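Local coordinates for beta-N-acetylhexosaminidase (Beutenbergia cavernae, PDB 5BU9), which probably hydrolyses terminal non-reducing N-acetyl-D-hexosamine residues from N-acetyl-beta-D-hexosaminides, as a family 3 glycosidase, at residues A[56-59]-A[60-63]; A[202-205]-A[206-209]; A[246-249]-A[250-254]. One frame throughout, in Å; residues are numbered along the deposited sequence.

Interaction 1: A[56-59]-A[60-63]; sequences VVEQ and LTAA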
loop_
_atom_site.group_PDB
_atom_site.type_symbol
_atom_site.label_atom_id
_atom_site.label_comp_id
_atom_site.label_asym_id
_atom_site.label_seq_id
_atom_site.Cartn_x
_atom_site.Cartn_y
_atom_site.Cartn_z
ATOM N N VAL A 56 8.920 -10.711 15.868
ATOM C CA VAL A 56 8.971 -9.287 15.574
ATOM C C VAL A 56 7.578 -8.676 15.649
ATOM O O VAL A 56 7.364 -7.675 16.326
ATOM C CB VAL A 56 9.593 -9.041 14.195
ATOM C CG1 VAL A 56 9.367 -7.601 13.771
ATOM C CG2 VAL A 56 11.104 -9.431 14.209
ATOM N N VAL A 57 6.631 -9.285 14.944
ATOM C CA VAL A 57 5.279 -8.788 14.920
ATOM C C VAL A 57 4.688 -8.790 16.329
ATOM O O VAL A 57 4.010 -7.839 16.727
ATOM C CB VAL A 57 4.434 -9.595 13.964
ATOM C CG1 VAL A 57 2.955 -9.150 14.037
ATOM C CG2 VAL A 57 4.980 -9.420 12.549
ATOM N N GLU A 58 4.969 -9.838 17.096
ATOM C CA GLU A 58 4.444 -9.927 18.458
ATOM C C GLU A 58 4.860 -8.694 19.283
ATOM O O GLU A 58 4.058 -8.161 20.038
ATOM C CB GLU A 58 4.895 -11.247 19.133
ATOM C CG GLU A 58 5.416 -11.146 20.591
ATOM C CD GLU A 58 4.355 -10.711 21.617
ATOM O OE1 GLU A 58 3.141 -10.701 21.284
ATOM O OE2 GLU A 58 4.747 -10.358 22.758
ATOM N N GLN A 59 6.099 -8.230 19.130
ATOM C CA GLN A 59 6.562 -7.044 19.843
ATOM C C GLN A 59 5.804 -5.782 19.441
ATOM O O GLN A 59 5.568 -4.878 20.261
ATOM C CB GLN A 59 8.044 -6.816 19.592
ATOM C CG GLN A 59 8.948 -7.957 19.959
ATOM C CD GLN A 59 10.413 -7.580 19.780
ATOM O OE1 GLN A 59 10.902 -6.617 20.388
ATOM N NE2 GLN A 59 11.115 -8.327 18.931
ATOM N N LEU A 60 5.455 -5.716 18.163
ATOM C CA LEU A 60 4.749 -4.562 17.628
ATOM C C LEU A 60 3.313 -4.604 18.139
ATOM O O LEU A 60 2.786 -3.594 18.583
ATOM C CB LEU A 60 4.803 -4.535 16.091
ATOM C CG LEU A 60 6.208 -4.493 15.429
ATOM C CD1 LEU A 60 6.132 -4.687 13.916
ATOM C CD2 LEU A 60 6.862 -3.174 15.720
ATOM N N THR A 61 2.676 -5.773 18.094
ATOM C CA THR A 61 1.267 -5.824 18.453
ATOM C C THR A 61 1.154 -5.652 19.963
ATOM O O THR A 61 0.127 -5.233 20.466
ATOM C CB THR A 61 0.568 -7.138 17.994
ATOM O OG1 THR A 61 1.284 -8.271 18.478
ATOM C CG2 THR A 61 0.504 -7.212 16.483
ATOM N N ALA A 62 2.238 -5.937 20.678
ATOM C CA ALA A 62 2.235 -5.775 22.130
ATOM C C ALA A 62 2.178 -4.290 22.515
ATOM O O ALA A 62 1.931 -3.950 23.660
ATOM C CB ALA A 62 3.451 -6.438 22.741
ATOM N N ALA A 63 2.413 -3.405 21.557
ATOM C CA ALA A 63 2.373 -1.989 21.848
ATOM C C ALA A 63 0.963 -1.461 21.692
ATOM O O ALA A 63 0.708 -0.318 22.040
ATOM C CB ALA A 63 3.334 -1.220 20.942
#
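At the C-terminal end of helix 50-61, Val56, Val57 and Glu58 meet Leu60, Thr61 and Ala62. The contact is local, between residues one helical turn apart. Leu60 N donates to Val56 O in the carbonyl plane, at 3.3 Å. The bond from Thr61 N to Val57 O is shorter, 2.8 Å, and straighter. Ala62 N gives a more bent bond to Glu58 O, 28° from the carbonyl plane.

Thr61 adds a side-chain grip on the same backbone. Its OG1 sits between the backbone N and the carbonyl carbon (chi1 54°), which turns the hydroxyl back toward the preceding turn. There OG1 lies 3.2 Å from Glu58 O and 3.3 Å from Val57 O. It has one proton for two acceptors, and the choice is not settled. The methyl branch takes the other role: Thr61 CG2 meets Val57 CG1 at 4.0 Å, the two side chains crossing obliquely.

The helix belongs to the TIM barrel. It makes the beta-alpha-beta crossover between the neighbouring parallel strands 39-43 and 75-82. Leu60 is buried under the helix. It packs on Val40 and Leu42 of strand 39-43 and on Thr28 and Leu29 of helix 26-35. Within the helix its CG rests 3.5 Å from Val56 O, and its CD1 comes loosely against Val56 CG1.

On the solvent side the Glu58 chain bends at chi2 (65°). The bend swings its carboxylate along the helix toward the following turn, where OE2 lies 4.1 Å from Ala62 CB.

Interaction 2: A[202-205]-A[206-209]; sequences VVDD and VTTA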
loop_
_atom_site.group_PDB
_atom_site.type_symbol
_atom_site.label_atom_id
_atom_site.label_comp_id
_atom_site.label_asym_id
_atom_site.label_seq_id
_atom_site.Cartn_x
_atom_site.Cartn_y
_atom_site.Cartn_z
ATOM N N VAL A 202 8.706 12.802 -12.257
ATOM C CA VAL A 202 8.299 11.673 -13.084
ATOM C C VAL A 202 6.904 11.884 -13.613
ATOM O O VAL A 202 5.938 12.041 -12.856
ATOM C CB VAL A 202 8.354 10.361 -12.343
ATOM C CG1 VAL A 202 7.803 9.278 -13.262
ATOM C CG2 VAL A 202 9.761 10.042 -11.940
ATOM N N VAL A 203 6.816 11.920 -14.929
ATOM C CA VAL A 203 5.571 12.205 -15.629
ATOM C C VAL A 203 5.268 11.020 -16.529
ATOM O O VAL A 203 6.123 10.608 -17.323
ATOM C CB VAL A 203 5.640 13.500 -16.477
ATOM C CG1 VAL A 203 4.353 13.607 -17.377
ATOM C CG2 VAL A 203 5.769 14.699 -15.591
ATOM N N ASP A 204 4.069 10.465 -16.380
ATOM C CA ASP A 204 3.510 9.496 -17.325
ATOM C C ASP A 204 2.717 10.320 -18.344
ATOM O O ASP A 204 1.773 11.028 -17.973
ATOM C CB ASP A 204 2.621 8.477 -16.590
ATOM C CG ASP A 204 1.804 7.585 -17.531
ATOM O OD1 ASP A 204 1.232 8.080 -18.520
ATOM O OD2 ASP A 204 1.690 6.368 -17.256
ATOM N N ASP A 205 3.086 10.222 -19.621
ATOM C CA ASP A 205 2.426 10.993 -20.676
ATOM C C ASP A 205 1.457 10.186 -21.561
ATOM O O ASP A 205 1.033 10.696 -22.587
ATOM C CB ASP A 205 3.477 11.674 -21.579
ATOM C CG ASP A 205 4.338 10.693 -22.361
ATOM O OD1 ASP A 205 4.343 9.482 -22.040
ATOM O OD2 ASP A 205 5.028 11.150 -23.304
ATOM N N VAL A 206 1.123 8.948 -21.186
ATOM C CA VAL A 206 0.326 8.073 -22.071
ATOM C C VAL A 206 -0.872 7.428 -21.388
ATOM O O VAL A 206 -1.840 7.098 -22.060
ATOM C CB VAL A 206 1.199 6.966 -22.680
ATOM C CG1 VAL A 206 2.128 7.543 -23.730
ATOM C CG2 VAL A 206 1.994 6.275 -21.570
ATOM N N THR A 207 -0.805 7.230 -20.067
ATOM C CA THR A 207 -1.894 6.574 -19.330
ATOM C C THR A 207 -3.068 7.528 -19.159
ATOM O O THR A 207 -2.919 8.558 -18.484
ATOM C CB THR A 207 -1.408 6.066 -17.920
ATOM O OG1 THR A 207 -0.320 5.138 -18.069
ATOM C CG2 THR A 207 -2.548 5.429 -17.125
ATOM N N THR A 208 -4.212 7.186 -19.773
ATOM C CA THR A 208 -5.497 7.893 -19.595
ATOM C C THR A 208 -6.406 7.131 -18.628
ATOM O O THR A 208 -6.053 6.044 -18.178
ATOM C CB THR A 208 -6.275 8.057 -20.913
ATOM O OG1 THR A 208 -6.863 6.801 -21.262
ATOM C CG2 THR A 208 -5.346 8.513 -22.054
ATOM N N ALA A 209 -7.571 7.701 -18.318
ATOM C CA ALA A 209 -8.570 7.045 -17.464
ATOM C C ALA A 209 -9.148 5.792 -18.142
ATOM O O ALA A 209 -9.714 4.938 -17.483
ATOM C CB ALA A 209 -9.706 8.034 -17.095
HETATM O O HOH W 1 -0.980 10.415 -18.212
#
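Asp204 and Val206 meet in an Asx turn that follows strand 203-204. Asp204 OD1 accepts from Val206 N, two residues on, at 2.8 Å. The same oxygen accepts from Thr207 N at 2.7 Å, with an N-H...O angle of 171°. This second donor comes in on the syn lone pair, the side of the other carboxylate oxygen. Val206 N instead meets OD1 nearly end-on to the C-O bond. Two backbone N-H groups thus grip one buried oxygen. Asp204 CG lies anti to the backbone N (chi1 170°), which carries the carboxylate across the mouth of the turn.

The turn lies in the long connection between barrel strand 180-186 and helix 212-222. Strand 203-204 pairs there with strand 234-235, and Tyr235 packs on Asp204 and Thr207. Arg191 touches Asp204, Val206 and Thr207.

Val206 splits its two methyls between the acidic neighbours. CG2 lies 3.6 Å from Asp204 OD1, and CG1 lies 3.4 Å from Asp205 OD1. Asp205 stays on the outer side of the turn.

The second oxygen of the Asp204 carboxylate is also taken. Thr207 OG1 donates to Asp204 OD2 at 2.5 Å, a length so short that its exact value is doubtful, and the two side chains cross at about a right angle.

Interaction 3: A[246-249]-A[250-254]; sequences FSRE and IVSDL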
loop_
_atom_site.group_PDB
_atom_site.type_symbol
_atom_site.label_atom_id
_atom_site.label_comp_id
_atom_site.label_asym_id
_atom_site.label_seq_id
_atom_site.Cartn_x
_atom_site.Cartn_y
_atom_site.Cartn_z
ATOM N N PHE A 246 -1.550 12.790 -4.564
ATOM C CA PHE A 246 -1.968 14.086 -4.035
ATOM C C PHE A 246 -3.092 14.674 -4.870
ATOM O O PHE A 246 -3.467 15.820 -4.673
ATOM C CB PHE A 246 -0.812 15.117 -4.032
ATOM C CG PHE A 246 0.421 14.697 -3.222
ATOM C CD1 PHE A 246 0.356 13.679 -2.283
ATOM C CD2 PHE A 246 1.629 15.368 -3.389
ATOM C CE1 PHE A 246 1.479 13.312 -1.551
ATOM C CE2 PHE A 246 2.769 14.993 -2.665
ATOM C CZ PHE A 246 2.687 13.967 -1.750
ATOM N N SER A 247 -3.611 13.916 -5.829
ATOM C CA SER A 247 -4.635 14.472 -6.712
ATOM C C SER A 247 -6.053 14.148 -6.239
ATOM O O SER A 247 -6.480 12.985 -6.277
ATOM C CB SER A 247 -4.431 13.955 -8.134
ATOM O OG SER A 247 -5.538 14.275 -8.936
ATOM N N ARG A 248 -6.794 15.162 -5.795
ATOM C CA ARG A 248 -8.203 14.934 -5.495
ATOM C C ARG A 248 -8.907 14.268 -6.699
ATOM O O ARG A 248 -9.686 13.321 -6.533
ATOM C CB ARG A 248 -8.907 16.235 -5.126
ATOM C CG ARG A 248 -10.356 16.051 -4.623
ATOM C CD ARG A 248 -10.386 15.378 -3.245
ATOM N NE ARG A 248 -11.742 15.064 -2.823
ATOM C CZ ARG A 248 -12.079 14.598 -1.624
ATOM N NH1 ARG A 248 -11.163 14.413 -0.697
ATOM N NH2 ARG A 248 -13.347 14.319 -1.340
ATOM N N GLU A 249 -8.596 14.716 -7.911
ATOM C CA GLU A 249 -9.287 14.186 -9.082
ATOM C C GLU A 249 -9.034 12.702 -9.311
ATOM O O GLU A 249 -9.948 11.941 -9.650
ATOM C CB GLU A 249 -8.889 14.932 -10.352
ATOM C CG GLU A 249 -9.622 14.344 -11.538
ATOM C CD GLU A 249 -9.447 15.140 -12.791
ATOM O OE1 GLU A 249 -8.728 16.164 -12.743
ATOM O OE2 GLU A 249 -10.029 14.737 -13.823
ATOM N N ILE A 250 -7.792 12.279 -9.126
ATOM C CA ILE A 250 -7.464 10.906 -9.413
ATOM C C ILE A 250 -7.977 10.008 -8.289
ATOM O O ILE A 250 -8.564 8.955 -8.553
ATOM C CB ILE A 250 -5.970 10.751 -9.621
ATOM C CG1 ILE A 250 -5.559 11.293 -10.993
ATOM C CG2 ILE A 250 -5.578 9.330 -9.423
ATOM C CD1 ILE A 250 -4.052 11.178 -11.260
ATOM N N VAL A 251 -7.766 10.433 -7.037
ATOM C CA VAL A 251 -8.067 9.576 -5.868
ATOM C C VAL A 251 -9.558 9.546 -5.562
ATOM O O VAL A 251 -10.144 8.464 -5.373
ATOM C CB VAL A 251 -7.293 10.011 -4.638
ATOM C CG1 VAL A 251 -7.722 9.200 -3.454
ATOM C CG2 VAL A 251 -5.787 9.845 -4.874
ATOM N N SER A 252 -10.181 10.722 -5.534
ATOM C CA SER A 252 -11.573 10.821 -5.157
ATOM C C SER A 252 -12.526 10.795 -6.353
ATOM O O SER A 252 -13.472 10.031 -6.325
ATOM C CB SER A 252 -11.809 12.083 -4.319
ATOM O OG SER A 252 -11.366 11.863 -2.993
ATOM N N ASP A 253 -12.308 11.605 -7.392
ATOM C CA ASP A 253 -13.260 11.611 -8.515
ATOM C C ASP A 253 -13.135 10.340 -9.365
ATOM O O ASP A 253 -14.123 9.757 -9.683
ATOM C CB ASP A 253 -13.103 12.855 -9.416
ATOM C CG ASP A 253 -13.220 14.179 -8.631
ATOM O OD1 ASP A 253 -13.617 14.160 -7.439
ATOM O OD2 ASP A 253 -12.912 15.251 -9.208
ATOM N N LEU A 254 -11.924 9.902 -9.704
ATOM C CA LEU A 254 -11.775 8.740 -10.576
ATOM C C LEU A 254 -11.935 7.421 -9.807
ATOM O O LEU A 254 -12.845 6.628 -10.079
ATOM C CB LEU A 254 -10.413 8.770 -11.285
ATOM C CG LEU A 254 -10.134 7.624 -12.283
ATOM C CD1 LEU A 254 -11.242 7.493 -13.342
ATOM C CD2 LEU A 254 -8.766 7.706 -12.934
HETATM O O HOH W 2 -14.252 15.322 -4.427
#
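Arg248 lays its side chain over Ser252, one turn further along the helix. From CB the chain leaves with CG anti to the backbone N (chi1 -173°) and bends at chi2. The bend brings CD to 3.7 Å from Ser252 OG. NE donates to water 2 at 3.0 Å, in the guanidinium plane. That water in turn donates a hydrogen bond to Asp253 OD1. Ser252 OG sits 3.1 Å above the guanidinium plane, over its centre and nearest to CZ, and is bonded instead to Ala291 O. At the tip, NH2 is 3.6 Å from Ser252 OG, and NH1 bonds to Glu290 O.

The residues begin helix 248-258 of the TIM barrel, the crossover between parallel strands 227-230 and 264-267. Ser247 is its N-cap. Ser247 OG accepts from Ile250 N at 3.0 Å and also pairs with Asp239 OD2. Replacing Ser247 with an alanine is likely to strip Ile250 N of the capping bond, leaving the weak one to the cap residue's backbone O, and Asp239 without this partner.

Beyond the cap the helix widens into a pi-type turn. Arg248 O accepts from both Ser252 N (2.8 Å) and Asp253 N (3.2 Å), while Leu254 N reaches back five residues to Glu249 O.

Overall arrangement
The three contacts come one after another along the chain, all within the TIM-barrel domain of the family 3 hydrolases. Interactions 1 and 3 lie on outer helices, 50-61 and 248-258, each joining two neighbouring parallel strands of the barrel. They sit on opposite sides of the chain's centre, their centres about 34 Å apart. Interaction 2 belongs to the connection between strand 180-186 and helix 212-222. Its centre is about 40 Å from that of interaction 1 but only about 14 Å from that of interaction 3. Those two touch, with Ala209 CB 4.1 Å from Leu254 CD1. The end of the loop thus touches helix 248-258.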